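Local coordinates for TRAP dicarboxylate transporter-DctP subunit (Desulfovibrio salexigens, PDB 4N6D), which probably captures a small organic acid in the periplasm as the solute-binding component of a TRAP (tripartite ATP-independent periplasmic) transporter, at residues 56-61 against 256-261. Numbering follows the deposited sequence.
Sequences EKRTAG and NDLGRE. With I3C (5-amino-2,4,6-triiodobenzene-1,3-dicarboxylic acid), chain B.
Glu261 OE1 is gripped by two nitrogens of one guanidinium, Arg58 NH2 at 3.0 Å and Arg58 NH1 at 3.1 Å, making an end-on salt bridge with both donors converging on a single oxygen. The two N-H groups approach that oxygen differently: NH2 meets its syn lone pair, whereas NH1 comes from above the carboxylate plane. OE1 itself lies close to the guanidinium plane, but the two flat groups are turned 54° from each other, so this is not the coplanar two-oxygen pairing. The second oxygen takes part weakly, with Arg58 NH1 3.4 Å from Glu261 OE2. Leu258 CD2 packs in van der Waals contact over one guanidinium face, 3.5 Å above its plane and displaced toward the rim.

Each extended side chain spans part of the gap, Arg58 from one helix and Glu261 from the other; the closest CA atoms of 56-61 and 256-261, those of Arg58 and Leu258, are 10.1 Å apart. In Arg58, CG is anti to the carbonyl carbon (chi1 -71°), and the chain then runs straight out to NE, which forms a salt bridge with Glu54 one helical turn back; this second carboxylate would further restrain the guanidinium.

Directly after Arg58 the helix ends in a Schellman motif, evidenced by Gly61 N to Glu56 O at 2.9 Å and by the bond from Ala60 N to Lys57 O, with Ala60 at positive phi. On this turn rests the phasing compound I3C, its N13 3.6 Å from Ala60 CA. The contact is inter-helix packing beside the five-stranded sheet of a family 7 extracellular solute-binding protein: it ties the C-terminal end of helix 43-58, which leads into edge strand 63-68, to the long helix 249-285, where Leu258 also packs on Trp51 and Val55 and Gly259 O accepts a bond from Thr143 of strand 139-146.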
loop_
_atom_site.group_PDB
_atom_site.type_symbol
_atom_site.label_atom_id
_atom_site.label_comp_id
_atom_site.label_asym_id
_atom_site.label_seq_id
_atom_site.Cartn_x
_atom_site.Cartn_y
_atom_site.Cartn_z
ATOM N N GLU A 56 -15.987 14.172 -12.554
ATOM C CA GLU A 56 -16.803 14.593 -13.671
ATOM C C GLU A 56 -18.212 14.916 -13.210
ATOM O O GLU A 56 -18.820 15.872 -13.693
ATOM C CB GLU A 56 -16.798 13.518 -14.783
ATOM C CG GLU A 56 -15.394 13.294 -15.327
ATOM C CD GLU A 56 -15.324 12.412 -16.578
ATOM O OE1 GLU A 56 -16.278 11.648 -16.849
ATOM O OE2 GLU A 56 -14.301 12.509 -17.305
ATOM N N LYS A 57 -18.721 14.137 -12.258
ATOM C CA LYS A 57 -20.094 14.327 -11.785
ATOM C C LYS A 57 -20.168 15.603 -10.957
ATOM O O LYS A 57 -21.043 16.434 -11.175
ATOM C CB LYS A 57 -20.567 13.123 -10.960
ATOM C CG LYS A 57 -22.016 13.216 -10.466
ATOM C CD LYS A 57 -22.402 11.944 -9.726
ATOM C CE LYS A 57 -23.806 12.027 -9.125
ATOM N NZ LYS A 57 -24.008 10.914 -8.187
ATOM N N ARG A 58 -19.245 15.760 -10.008
ATOM C CA ARG A 58 -19.347 16.859 -9.040
ATOM C C ARG A 58 -19.054 18.214 -9.660
ATOM O O ARG A 58 -19.511 19.240 -9.166
ATOM C CB ARG A 58 -18.398 16.611 -7.872
ATOM C CG ARG A 58 -18.863 15.491 -7.016
ATOM C CD ARG A 58 -17.886 15.213 -5.903
ATOM N NE ARG A 58 -18.213 13.959 -5.253
ATOM C CZ ARG A 58 -17.751 13.582 -4.061
ATOM N NH1 ARG A 58 -16.985 14.390 -3.329
ATOM N NH2 ARG A 58 -18.108 12.403 -3.573
ATOM N N THR A 59 -18.302 18.217 -10.758
ATOM C CA THR A 59 -18.019 19.460 -11.485
ATOM C C THR A 59 -19.007 19.722 -12.624
ATOM O O THR A 59 -18.822 20.651 -13.429
ATOM C CB THR A 59 -16.578 19.486 -12.059
ATOM O OG1 THR A 59 -16.436 18.490 -13.079
ATOM C CG2 THR A 59 -15.551 19.280 -10.989
ATOM N N ALA A 60 -20.053 18.904 -12.686
ATOM C CA ALA A 60 -21.142 19.105 -13.633
ATOM C C ALA A 60 -20.589 19.104 -15.025
ATOM O O ALA A 60 -21.031 19.851 -15.892
ATOM C CB ALA A 60 -21.885 20.404 -13.349
ATOM N N GLY A 61 -19.601 18.248 -15.234
ATOM C CA GLY A 61 -19.020 18.066 -16.555
ATOM C C GLY A 61 -18.009 19.125 -16.958
ATOM O O GLY A 61 -17.497 19.082 -18.065
ATOM N N ASN A 256 -10.188 19.050 -3.498
ATOM C CA ASN A 256 -9.708 19.107 -2.136
ATOM C C ASN A 256 -10.582 18.234 -1.263
ATOM O O ASN A 256 -10.081 17.438 -0.472
ATOM C CB ASN A 256 -9.733 20.536 -1.615
ATOM C CG ASN A 256 -8.508 21.314 -2.004
ATOM O OD1 ASN A 256 -7.460 20.737 -2.253
ATOM N ND2 ASN A 256 -8.626 22.633 -2.035
ATOM N N ASP A 257 -11.898 18.372 -1.411
ATOM C CA ASP A 257 -12.819 17.555 -0.617
ATOM C C ASP A 257 -12.669 16.060 -0.888
ATOM O O ASP A 257 -12.846 15.219 0.007
ATOM C CB ASP A 257 -14.264 17.977 -0.873
ATOM C CG ASP A 257 -14.616 19.305 -0.215
ATOM O OD1 ASP A 257 -13.855 19.766 0.641
ATOM O OD2 ASP A 257 -15.661 19.876 -0.551
ATOM N N LEU A 258 -12.318 15.703 -2.120
ATOM C CA LEU A 258 -12.086 14.302 -2.442
ATOM C C LEU A 258 -10.809 13.688 -1.849
ATOM O O LEU A 258 -10.602 12.486 -1.928
ATOM C CB LEU A 258 -12.072 14.089 -3.960
ATOM C CG LEU A 258 -13.446 13.908 -4.571
ATOM C CD1 LEU A 258 -13.380 14.149 -6.078
ATOM C CD2 LEU A 258 -14.021 12.523 -4.236
ATOM N N GLY A 259 -9.923 14.485 -1.272
ATOM C CA GLY A 259 -8.663 13.907 -0.821
ATOM C C GLY A 259 -8.872 12.853 0.263
ATOM O O GLY A 259 -8.466 11.693 0.131
ATOM N N ARG A 260 -9.501 13.254 1.358
ATOM C CA ARG A 260 -9.779 12.300 2.426
ATOM C C ARG A 260 -10.778 11.231 1.973
ATOM O O ARG A 260 -10.623 10.043 2.283
ATOM C CB ARG A 260 -10.314 13.011 3.672
ATOM C CG ARG A 260 -10.425 12.078 4.851
ATOM C CD ARG A 260 -11.411 12.618 5.872
ATOM N NE ARG A 260 -11.688 11.603 6.882
ATOM C CZ ARG A 260 -10.855 11.302 7.861
ATOM N NH1 ARG A 260 -9.719 11.974 7.980
ATOM N NH2 ARG A 260 -11.172 10.352 8.737
ATOM N N GLU A 261 -11.799 11.645 1.236
ATOM C CA GLU A 261 -12.827 10.720 0.789
ATOM C C GLU A 261 -12.199 9.608 -0.034
ATOM O O GLU A 261 -12.548 8.440 0.106
ATOM C CB GLU A 261 -13.866 11.409 -0.092
ATOM C CG GLU A 261 -14.667 12.498 0.558
ATOM C CD GLU A 261 -15.837 12.949 -0.311
ATOM O OE1 GLU A 261 -16.198 12.195 -1.238
ATOM O OE2 GLU A 261 -16.393 14.042 -0.040
HETATM I I3 I3C B . -26.545 20.695 -15.252
HETATM I I2 I3C B . -22.543 16.503 -16.758
HETATM I I1 I3C B . -25.127 19.930 -21.009
HETATM O O8 I3C B . -26.133 22.328 -18.577
HETATM O O9 I3C B . -27.802 20.944 -18.383
HETATM C C10 I3C B . -23.196 17.610 -19.649
HETATM N N13 I3C B . -24.433 18.327 -14.956
HETATM C C1 I3C B . -25.604 20.055 -18.030
HETATM C C6 I3C B . -25.437 19.691 -16.711
HETATM C C5 I3C B . -24.574 18.686 -16.336
HETATM C C4 I3C B . -23.861 18.030 -17.307
HETATM C C3 I3C B . -23.998 18.368 -18.640
HETATM C C2 I3C B . -24.873 19.383 -18.995
HETATM C C7 I3C B . -26.561 21.160 -18.354
HETATM O O11 I3C B . -23.757 16.730 -20.355
HETATM O O12 I3C B . -21.961 17.828 -19.779
#